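Local coordinates for protein transcriptional regulator (Bacillus halodurans, PDB 1Z4E) that adopts the GNAT acetyltransferase fold and probably acts as an acyltransferase, although it is named a transcriptional regulator, at residues D14-L22 against R33-V43; V67-T75 against L106-R117. All coordinates share one frame; numbering follows the deposited sequence.

Contact 1 (D14-L22 against R33-V43); sequences DLEQMVHML and RYEKPLPVSYV
Helix 15-22 and the loop 33-39 that leads into helix 40-43 come closest at His20 and Tyr34, whose CA atoms are 5.8 Å apart, and the separation widens to 8.2 Å between Leu15 CA and Val43 CA. This is the N-terminal helical part of the GNAT fold, its first two helices and their connecting loop. Tyr34 meets three residues of the first helix: His20 over one face, Val19 and Glu16 at its edge. The His20 ring turns its edge to the Tyr34 face in a T-shaped pair, planes at 66°, with ND1 standing 3.2 Å above that ring's plane; His20 CB lies over the same ring as a CH-pi contact. Val19 CG1 serves both tyrosines, lying also over the Tyr42 face, 3.6 Å from Tyr42 CE2, while CG2 touches the same Tyr42 ring. Leu38 lays its two methyls on the helix, CD1 3.9 Å from Leu15 CG and against Glu16 CA, CD2 against Val19 CB. The hydroxyl of Tyr42 accepts the Arg33 N-H and also bonds Glu32, which fixes the loop to the helix start. A bend at chi2 (-86°) turns the Glu16 carboxylate to Tyr34, whose OH donates to Glu16 OE2 nearly along the carboxylate C-O direction, at 2.6 Å.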
loop_
_atom_site.group_PDB
_atom_site.type_symbol
_atom_site.label_atom_id
_atom_site.label_comp_id
_atom_site.label_asym_id
_atom_site.label_seq_id
_atom_site.Cartn_x
_atom_site.Cartn_y
_atom_site.Cartn_z
ATOM N N ASP A 14 10.867 21.128 -6.104
ATOM C CA ASP A 14 10.605 20.153 -7.166
ATOM C C ASP A 14 9.116 19.973 -7.431
ATOM O O ASP A 14 8.726 19.376 -8.442
ATOM C CB ASP A 14 11.161 18.774 -6.783
ATOM C CG ASP A 14 12.612 18.817 -6.368
ATOM O OD1 ASP A 14 13.412 19.462 -7.073
ATOM O OD2 ASP A 14 12.955 18.192 -5.342
ATOM N N LEU A 15 8.291 20.480 -6.522
ATOM C CA LEU A 15 6.847 20.295 -6.623
ATOM C C LEU A 15 6.224 20.672 -7.953
ATOM O O LEU A 15 5.413 19.921 -8.486
ATOM C CB LEU A 15 6.130 21.042 -5.496
ATOM C CG LEU A 15 4.649 20.673 -5.330
ATOM C CD1 LEU A 15 4.499 19.163 -5.133
ATOM C CD2 LEU A 15 4.072 21.418 -4.132
ATOM N N GLU A 16 6.597 21.828 -8.490
ATOM C CA GLU A 16 6.038 22.274 -9.764
ATOM C C GLU A 16 6.321 21.258 -10.873
ATOM O O GLU A 16 5.420 20.893 -11.646
ATOM C CB GLU A 16 6.604 23.655 -10.128
ATOM C CG GLU A 16 6.001 24.300 -11.374
ATOM C CD GLU A 16 6.695 23.872 -12.653
ATOM O OE1 GLU A 16 7.937 23.771 -12.641
ATOM O OE2 GLU A 16 6.006 23.658 -13.673
ATOM N N GLN A 17 7.564 20.788 -10.952
ATOM C CA GLN A 17 7.914 19.813 -11.976
ATOM C C GLN A 17 7.258 18.460 -11.727
ATOM O O GLN A 17 6.857 17.791 -12.674
ATOM C CB GLN A 17 9.434 19.638 -12.074
ATOM C CG GLN A 17 10.156 20.848 -12.633
ATOM C CD GLN A 17 11.648 20.620 -12.753
ATOM O OE1 GLN A 17 12.102 19.795 -13.550
ATOM N NE2 GLN A 17 12.422 21.347 -11.954
ATOM N N MET A 18 7.143 18.049 -10.467
ATOM C CA MET A 18 6.513 16.759 -10.174
ATOM C C MET A 18 5.040 16.759 -10.600
ATOM O O MET A 18 4.574 15.805 -11.229
ATOM C CB MET A 18 6.628 16.411 -8.679
ATOM C CG MET A 18 8.049 16.022 -8.220
ATOM S SD MET A 18 8.110 15.258 -6.543
ATOM C CE MET A 18 7.659 16.633 -5.538
ATOM N N VAL A 19 4.311 17.825 -10.261
ATOM C CA VAL A 19 2.896 17.922 -10.629
ATOM C C VAL A 19 2.754 17.906 -12.151
ATOM O O VAL A 19 1.862 17.252 -12.688
ATOM C CB VAL A 19 2.242 19.215 -10.076
ATOM C CG1 VAL A 19 0.784 19.315 -10.546
ATOM C CG2 VAL A 19 2.298 19.212 -8.557
ATOM N N HIS A 20 3.641 18.616 -12.843
ATOM C CA HIS A 20 3.592 18.643 -14.301
ATOM C C HIS A 20 3.770 17.218 -14.863
ATOM O O HIS A 20 3.051 16.812 -15.780
ATOM C CB HIS A 20 4.681 19.566 -14.856
ATOM C CG HIS A 20 4.559 19.820 -16.328
ATOM N ND1 HIS A 20 3.484 20.482 -16.881
ATOM C CD2 HIS A 20 5.364 19.479 -17.362
ATOM C CE1 HIS A 20 3.632 20.538 -18.194
ATOM N NE2 HIS A 20 4.764 19.936 -18.512
ATOM N N MET A 21 4.713 16.462 -14.300
ATOM C CA MET A 21 4.974 15.090 -14.745
ATOM C C MET A 21 3.731 14.230 -14.511
ATOM O O MET A 21 3.340 13.434 -15.370
ATOM C CB MET A 21 6.189 14.507 -13.997
ATOM C CG MET A 21 6.759 13.199 -14.597
ATOM S SD MET A 21 8.371 12.669 -13.896
ATOM C CE MET A 21 9.422 13.998 -14.408
ATOM N N LEU A 22 3.097 14.395 -13.355
ATOM C CA LEU A 22 1.890 13.632 -13.045
ATOM C C LEU A 22 0.769 13.926 -14.044
ATOM O O LEU A 22 0.118 13.008 -14.551
ATOM C CB LEU A 22 1.399 13.950 -11.630
ATOM C CG LEU A 22 2.265 13.471 -10.461
ATOM C CD1 LEU A 22 1.663 13.959 -9.140
ATOM C CD2 LEU A 22 2.356 11.949 -10.484
ATOM N N ARG A 33 -4.392 17.838 -12.000
ATOM C CA ARG A 33 -4.733 19.204 -12.362
ATOM C C ARG A 33 -3.485 20.068 -12.291
ATOM O O ARG A 33 -3.143 20.601 -11.236
ATOM C CB ARG A 33 -5.797 19.760 -11.414
ATOM C CG ARG A 33 -6.296 21.153 -11.782
ATOM C CD ARG A 33 -7.169 21.737 -10.677
ATOM N NE ARG A 33 -8.221 20.810 -10.265
ATOM C CZ ARG A 33 -9.178 20.354 -11.068
ATOM N NH1 ARG A 33 -9.225 20.739 -12.336
ATOM N NH2 ARG A 33 -10.088 19.503 -10.604
ATOM N N TYR A 34 -2.792 20.193 -13.414
ATOM C CA TYR A 34 -1.600 21.019 -13.449
ATOM C C TYR A 34 -1.975 22.434 -13.862
ATOM O O TYR A 34 -2.662 22.636 -14.864
ATOM C CB TYR A 34 -0.578 20.484 -14.447
ATOM C CG TYR A 34 0.613 21.407 -14.606
ATOM C CD1 TYR A 34 1.583 21.507 -13.605
ATOM C CD2 TYR A 34 0.757 22.202 -15.743
ATOM C CE1 TYR A 34 2.671 22.377 -13.737
ATOM C CE2 TYR A 34 1.837 23.074 -15.884
ATOM C CZ TYR A 34 2.790 23.155 -14.879
ATOM O OH TYR A 34 3.861 24.006 -15.021
ATOM N N GLU A 35 -1.533 23.405 -13.076
ATOM C CA GLU A 35 -1.771 24.803 -13.386
ATOM C C GLU A 35 -0.874 25.661 -12.499
ATOM O O GLU A 35 -0.277 25.162 -11.540
ATOM C CB GLU A 35 -3.253 25.156 -13.199
ATOM C CG GLU A 35 -3.789 25.051 -11.788
ATOM C CD GLU A 35 -5.312 25.039 -11.756
ATOM O OE1 GLU A 35 -5.893 25.357 -10.699
ATOM O OE2 GLU A 35 -5.928 24.695 -12.790
ATOM N N LYS A 36 -0.747 26.935 -12.856
ATOM C CA LYS A 36 0.062 27.878 -12.100
ATOM C C LYS A 36 -0.845 29.035 -11.703
ATOM O O LYS A 36 -1.441 29.683 -12.563
ATOM C CB LYS A 36 1.209 28.416 -12.956
ATOM C CG LYS A 36 2.129 27.363 -13.534
ATOM C CD LYS A 36 3.174 28.013 -14.427
ATOM C CE LYS A 36 4.102 26.988 -15.033
ATOM N NZ LYS A 36 5.200 27.627 -15.802
ATOM N N PRO A 37 -0.971 29.306 -10.396
ATOM C CA PRO A 37 -0.319 28.597 -9.289
ATOM C C PRO A 37 -0.803 27.154 -9.128
ATOM O O PRO A 37 -1.882 26.793 -9.592
ATOM C CB PRO A 37 -0.667 29.461 -8.083
ATOM C CG PRO A 37 -2.038 29.966 -8.441
ATOM C CD PRO A 37 -1.854 30.369 -9.884
ATOM N N LEU A 38 0.007 26.336 -8.467
ATOM C CA LEU A 38 -0.338 24.934 -8.234
ATOM C C LEU A 38 -1.531 24.811 -7.284
ATOM O O LEU A 38 -1.665 25.597 -6.340
ATOM C CB LEU A 38 0.863 24.197 -7.626
ATOM C CG LEU A 38 2.162 24.141 -8.441
ATOM C CD1 LEU A 38 3.296 23.613 -7.567
ATOM C CD2 LEU A 38 1.964 23.247 -9.663
ATOM N N PRO A 39 -2.419 23.829 -7.524
ATOM C CA PRO A 39 -3.585 23.637 -6.654
ATOM C C PRO A 39 -3.103 23.337 -5.234
ATOM O O PRO A 39 -2.183 22.537 -5.044
ATOM C CB PRO A 39 -4.297 22.444 -7.288
ATOM C CG PRO A 39 -3.965 22.595 -8.748
ATOM C CD PRO A 39 -2.494 22.948 -8.705
ATOM N N VAL A 40 -3.719 23.965 -4.239
ATOM C CA VAL A 40 -3.292 23.765 -2.859
ATOM C C VAL A 40 -3.385 22.319 -2.388
ATOM O O VAL A 40 -2.674 21.919 -1.466
ATOM C CB VAL A 40 -4.085 24.666 -1.885
ATOM C CG1 VAL A 40 -3.822 26.131 -2.217
ATOM C CG2 VAL A 40 -5.570 24.349 -1.967
ATOM N N SER A 41 -4.251 21.536 -3.018
ATOM C CA SER A 41 -4.403 20.133 -2.641
ATOM C C SER A 41 -3.063 19.395 -2.746
ATOM O O SER A 41 -2.762 18.533 -1.922
ATOM C CB SER A 41 -5.446 19.453 -3.532
ATOM O OG SER A 41 -5.051 19.478 -4.891
ATOM N N TYR A 42 -2.260 19.731 -3.754
ATOM C CA TYR A 42 -0.948 19.095 -3.921
ATOM C C TYR A 42 -0.019 19.566 -2.809
ATOM O O TYR A 42 0.816 18.808 -2.309
ATOM C CB TYR A 42 -0.319 19.458 -5.272
ATOM C CG TYR A 42 -0.949 18.794 -6.478
ATOM C CD1 TYR A 42 -0.837 17.419 -6.681
ATOM C CD2 TYR A 42 -1.654 19.544 -7.419
ATOM C CE1 TYR A 42 -1.412 16.807 -7.795
ATOM C CE2 TYR A 42 -2.236 18.945 -8.533
ATOM C CZ TYR A 42 -2.111 17.577 -8.717
ATOM O OH TYR A 42 -2.684 16.988 -9.820
ATOM N N VAL A 43 -0.162 20.831 -2.425
ATOM C CA VAL A 43 0.672 21.401 -1.374
ATOM C C VAL A 43 0.377 20.764 -0.024
ATOM O O VAL A 43 1.295 20.431 0.721
ATOM C CB VAL A 43 0.465 22.921 -1.252
ATOM C CG1 VAL A 43 1.315 23.466 -0.101
ATOM C CG2 VAL A 43 0.846 23.599 -2.559
#

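Contact 2 (V67-T75 against L106-R117); sequences VGMLQVTFT and LVCWAIERAKER
Over one face of the Phe74 ring lies Arg117 CG, 3.8 Å from the ring centroid and only 4° off the normal, a CH-pi contact; Arg113 CG and Ala114 CA approach the ring obliquely. This is helix-on-sheet packing in the GNAT fold: helix 106-116 runs along strand 67-75 at a 31° angle, the axes 9.5 Å apart at closest. In turn, one face of the Arg117 guanidinium receives Phe74 CE2, offset toward the rim, with the two planes 48° apart. Arg117 thus drapes over that one face of the ring, since its chain bends at chi2 and brings NH1 to 3.1 Å from Phe74 CD2. Glu56 on the adjacent strand forms salt bridges with both Arg113 and Arg117, tying the polar ends of the two arginines whose CG atoms touch Phe74. Farther along, Leu70 and Leu106 lie side by side, their chains pointing opposite ways. Leu70 CD2 is 3.6 Å from Leu106 CG and also meets Ala110 CB at 4.0 Å. Near the start of the strand Val67 and Gly68 share Ala60 as their partner on the neighbouring strand, a classic beta bulge, and beside it Leu106 CD2 lies 3.3 Å from Met69 N.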
loop_
_atom_site.group_PDB
_atom_site.type_symbol
_atom_site.label_atom_id
_atom_site.label_comp_id
_atom_site.label_asym_id
_atom_site.label_seq_id
_atom_site.Cartn_x
_atom_site.Cartn_y
_atom_site.Cartn_z
ATOM N N VAL A 67 13.732 14.296 -13.891
ATOM C CA VAL A 67 13.449 13.367 -14.973
ATOM C C VAL A 67 12.729 12.102 -14.535
ATOM O O VAL A 67 12.451 11.227 -15.356
ATOM C CB VAL A 67 14.745 12.997 -15.722
ATOM C CG1 VAL A 67 15.362 14.259 -16.289
ATOM C CG2 VAL A 67 15.730 12.304 -14.787
ATOM N N GLY A 68 12.417 12.014 -13.245
ATOM C CA GLY A 68 11.724 10.845 -12.739
ATOM C C GLY A 68 11.287 11.052 -11.304
ATOM O O GLY A 68 11.872 11.852 -10.580
ATOM N N MET A 69 10.254 10.328 -10.888
ATOM C CA MET A 69 9.748 10.457 -9.527
ATOM C C MET A 69 8.988 9.207 -9.100
ATOM O O MET A 69 8.571 8.400 -9.930
ATOM C CB MET A 69 8.791 11.666 -9.433
ATOM C CG MET A 69 7.487 11.491 -10.235
ATOM S SD MET A 69 6.358 12.950 -10.316
ATOM C CE MET A 69 5.596 12.847 -8.716
ATOM N N LEU A 70 8.816 9.060 -7.792
ATOM C CA LEU A 70 8.034 7.971 -7.228
ATOM C C LEU A 70 7.817 8.294 -5.763
ATOM O O LEU A 70 8.509 9.146 -5.190
ATOM C CB LEU A 70 8.749 6.615 -7.364
ATOM C CG LEU A 70 10.056 6.338 -6.603
ATOM C CD1 LEU A 70 9.794 6.233 -5.101
ATOM C CD2 LEU A 70 10.656 5.039 -7.101
ATOM N N GLN A 71 6.834 7.640 -5.161
ATOM C CA GLN A 71 6.588 7.818 -3.742
ATOM C C GLN A 71 6.805 6.442 -3.145
ATOM O O GLN A 71 6.498 5.431 -3.780
ATOM C CB GLN A 71 5.157 8.284 -3.465
ATOM C CG GLN A 71 4.951 8.691 -1.998
ATOM C CD GLN A 71 3.564 9.248 -1.713
ATOM O OE1 GLN A 71 2.919 9.816 -2.593
ATOM N NE2 GLN A 71 3.111 9.111 -0.472
ATOM N N VAL A 72 7.366 6.392 -1.946
ATOM C CA VAL A 72 7.589 5.117 -1.291
ATOM C C VAL A 72 7.175 5.265 0.169
ATOM O O VAL A 72 7.468 6.282 0.812
ATOM C CB VAL A 72 9.067 4.671 -1.419
ATOM C CG1 VAL A 72 9.982 5.662 -0.711
ATOM C CG2 VAL A 72 9.240 3.260 -0.852
ATOM N N THR A 73 6.455 4.265 0.670
ATOM C CA THR A 73 5.963 4.265 2.044
ATOM C C THR A 73 6.417 2.991 2.756
ATOM O O THR A 73 6.250 1.883 2.233
ATOM C CB THR A 73 4.423 4.323 2.073
ATOM O OG1 THR A 73 3.893 3.075 1.611
ATOM C CG2 THR A 73 3.915 5.416 1.160
ATOM N N PHE A 74 6.993 3.158 3.944
ATOM C CA PHE A 74 7.493 2.043 4.747
ATOM C C PHE A 74 6.490 1.848 5.870
ATOM O O PHE A 74 6.260 2.760 6.663
ATOM C CB PHE A 74 8.869 2.396 5.308
ATOM C CG PHE A 74 9.830 2.877 4.265
ATOM C CD1 PHE A 74 10.373 1.996 3.339
ATOM C CD2 PHE A 74 10.167 4.227 4.184
ATOM C CE1 PHE A 74 11.239 2.451 2.339
ATOM C CE2 PHE A 74 11.027 4.693 3.194
ATOM C CZ PHE A 74 11.565 3.806 2.269
ATOM N N THR A 75 5.909 0.657 5.945
ATOM C CA THR A 75 4.860 0.378 6.928
ATOM C C THR A 75 4.994 -0.976 7.635
ATOM O O THR A 75 5.380 -1.965 7.023
ATOM C CB THR A 75 3.479 0.397 6.211
ATOM O OG1 THR A 75 3.364 1.603 5.446
ATOM C CG2 THR A 75 2.322 0.315 7.214
ATOM N N LEU A 106 15.745 4.591 -10.495
ATOM C CA LEU A 106 14.902 5.133 -9.438
ATOM C C LEU A 106 14.310 4.029 -8.556
ATOM O O LEU A 106 14.332 4.125 -7.327
ATOM C CB LEU A 106 13.790 5.989 -10.064
ATOM C CG LEU A 106 12.960 6.905 -9.171
ATOM C CD1 LEU A 106 13.868 7.858 -8.386
ATOM C CD2 LEU A 106 11.987 7.689 -10.054
ATOM N N VAL A 107 13.787 2.976 -9.174
ATOM C CA VAL A 107 13.203 1.879 -8.410
ATOM C C VAL A 107 14.280 1.096 -7.649
ATOM O O VAL A 107 14.076 0.706 -6.501
ATOM C CB VAL A 107 12.416 0.919 -9.329
ATOM C CG1 VAL A 107 11.921 -0.284 -8.541
ATOM C CG2 VAL A 107 11.254 1.660 -9.954
ATOM N N CYS A 108 15.427 0.865 -8.281
ATOM C CA CYS A 108 16.505 0.147 -7.605
ATOM C C CYS A 108 16.963 0.937 -6.376
ATOM O O CYS A 108 17.261 0.362 -5.331
ATOM C CB CYS A 108 17.678 -0.074 -8.565
ATOM S SG CYS A 108 17.349 -1.358 -9.808
ATOM N N TRP A 109 17.003 2.259 -6.506
ATOM C CA TRP A 109 17.407 3.130 -5.403
ATOM C C TRP A 109 16.401 2.982 -4.261
ATOM O O TRP A 109 16.773 2.841 -3.088
ATOM C CB TRP A 109 17.431 4.584 -5.877
ATOM C CG TRP A 109 18.085 5.537 -4.924
ATOM C CD1 TRP A 109 19.399 5.912 -4.911
ATOM C CD2 TRP A 109 17.449 6.264 -3.867
ATOM N NE1 TRP A 109 19.617 6.836 -3.914
ATOM C CE2 TRP A 109 18.437 7.069 -3.260
ATOM C CE3 TRP A 109 16.139 6.317 -3.377
ATOM C CZ2 TRP A 109 18.155 7.918 -2.185
ATOM C CZ3 TRP A 109 15.859 7.162 -2.308
ATOM C CH2 TRP A 109 16.864 7.951 -1.726
ATOM N N ALA A 110 15.120 3.011 -4.612
ATOM C CA ALA A 110 14.046 2.875 -3.631
ATOM C C ALA A 110 14.106 1.516 -2.939
ATOM O O ALA A 110 13.850 1.415 -1.740
ATOM C CB ALA A 110 12.690 3.058 -4.311
ATOM N N ILE A 111 14.431 0.475 -3.699
ATOM C CA ILE A 111 14.533 -0.873 -3.142
ATOM C C ILE A 111 15.665 -0.960 -2.119
ATOM O O ILE A 111 15.517 -1.598 -1.075
ATOM C CB ILE A 111 14.780 -1.919 -4.246
ATOM C CG1 ILE A 111 13.537 -2.041 -5.128
ATOM C CG2 ILE A 111 15.143 -3.261 -3.623
ATOM C CD1 ILE A 111 13.712 -2.984 -6.297
ATOM N N GLU A 112 16.799 -0.334 -2.418
ATOM C CA GLU A 112 17.918 -0.351 -1.480
ATOM C C GLU A 112 17.537 0.425 -0.230
ATOM O O GLU A 112 17.937 0.079 0.883
ATOM C CB GLU A 112 19.168 0.261 -2.117
ATOM C CG GLU A 112 19.825 -0.678 -3.107
ATOM C CD GLU A 112 20.052 -2.052 -2.502
ATOM O OE1 GLU A 112 20.699 -2.114 -1.432
ATOM O OE2 GLU A 112 19.582 -3.059 -3.090
ATOM N N ARG A 113 16.767 1.485 -0.434
ATOM C CA ARG A 113 16.286 2.326 0.652
ATOM C C ARG A 113 15.432 1.450 1.575
ATOM O O ARG A 113 15.595 1.472 2.796
ATOM C CB ARG A 113 15.441 3.462 0.070
ATOM C CG ARG A 113 14.932 4.488 1.068
ATOM C CD ARG A 113 15.885 5.654 1.188
ATOM N NE ARG A 113 15.259 6.824 1.805
ATOM C CZ ARG A 113 15.928 7.915 2.165
ATOM N NH1 ARG A 113 17.239 7.978 1.969
ATOM N NH2 ARG A 113 15.294 8.938 2.722
ATOM N N ALA A 114 14.531 0.674 0.975
ATOM C CA ALA A 114 13.651 -0.223 1.725
ATOM C C ALA A 114 14.448 -1.238 2.541
ATOM O O ALA A 114 14.128 -1.484 3.704
ATOM C CB ALA A 114 12.706 -0.949 0.775
ATOM N N LYS A 115 15.469 -1.840 1.933
ATOM C CA LYS A 115 16.297 -2.812 2.647
ATOM C C LYS A 115 16.942 -2.115 3.844
ATOM O O LYS A 115 16.990 -2.668 4.948
ATOM C CB LYS A 115 17.390 -3.378 1.733
ATOM C CG LYS A 115 16.880 -4.262 0.607
ATOM C CD LYS A 115 18.030 -4.690 -0.286
ATOM C CE LYS A 115 17.571 -5.585 -1.429
ATOM N NZ LYS A 115 18.719 -5.909 -2.325
ATOM N N GLU A 116 17.436 -0.899 3.617
ATOM C CA GLU A 116 18.061 -0.107 4.677
ATOM C C GLU A 116 17.103 0.096 5.848
ATOM O O GLU A 116 17.519 0.067 7.008
ATOM C CB GLU A 116 18.474 1.268 4.146
ATOM C CG GLU A 116 19.801 1.311 3.419
ATOM C CD GLU A 116 19.986 2.607 2.642
ATOM O OE1 GLU A 116 19.382 3.631 3.034
ATOM O OE2 GLU A 116 20.736 2.602 1.644
ATOM N N ARG A 117 15.827 0.317 5.535
ATOM C CA ARG A 117 14.802 0.536 6.555
ATOM C C ARG A 117 14.369 -0.755 7.242
ATOM O O ARG A 117 13.537 -0.729 8.147
ATOM C CB ARG A 117 13.558 1.189 5.942
ATOM C CG ARG A 117 13.763 2.580 5.395
ATOM C CD ARG A 117 14.161 3.568 6.477
ATOM N NE ARG A 117 14.359 4.893 5.904
ATOM C CZ ARG A 117 13.409 5.815 5.777
ATOM N NH1 ARG A 117 12.172 5.579 6.194
ATOM N NH2 ARG A 117 13.699 6.975 5.207
#

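From the N terminus, strand 6-9 leads into helix 15-24, and contact 1 closes a short loop when the chain returns at 33-43 to begin helix 40-51. The chain then forms the antiparallel strands 55-62 and 65-76. Contact 2 closes a longer loop through strand 84-93 to helix 102-116. The two closures follow in series, neither enclosing nor crossing the other, and their centres are 22 Å apart on opposite sides of the chain's centre. Strand 65-76 joins them: Met69 SD lies 3.5 Å from Met18 O, while Leu70 and Phe74 point to helix 102-116. Both contacts also reach the second subunit.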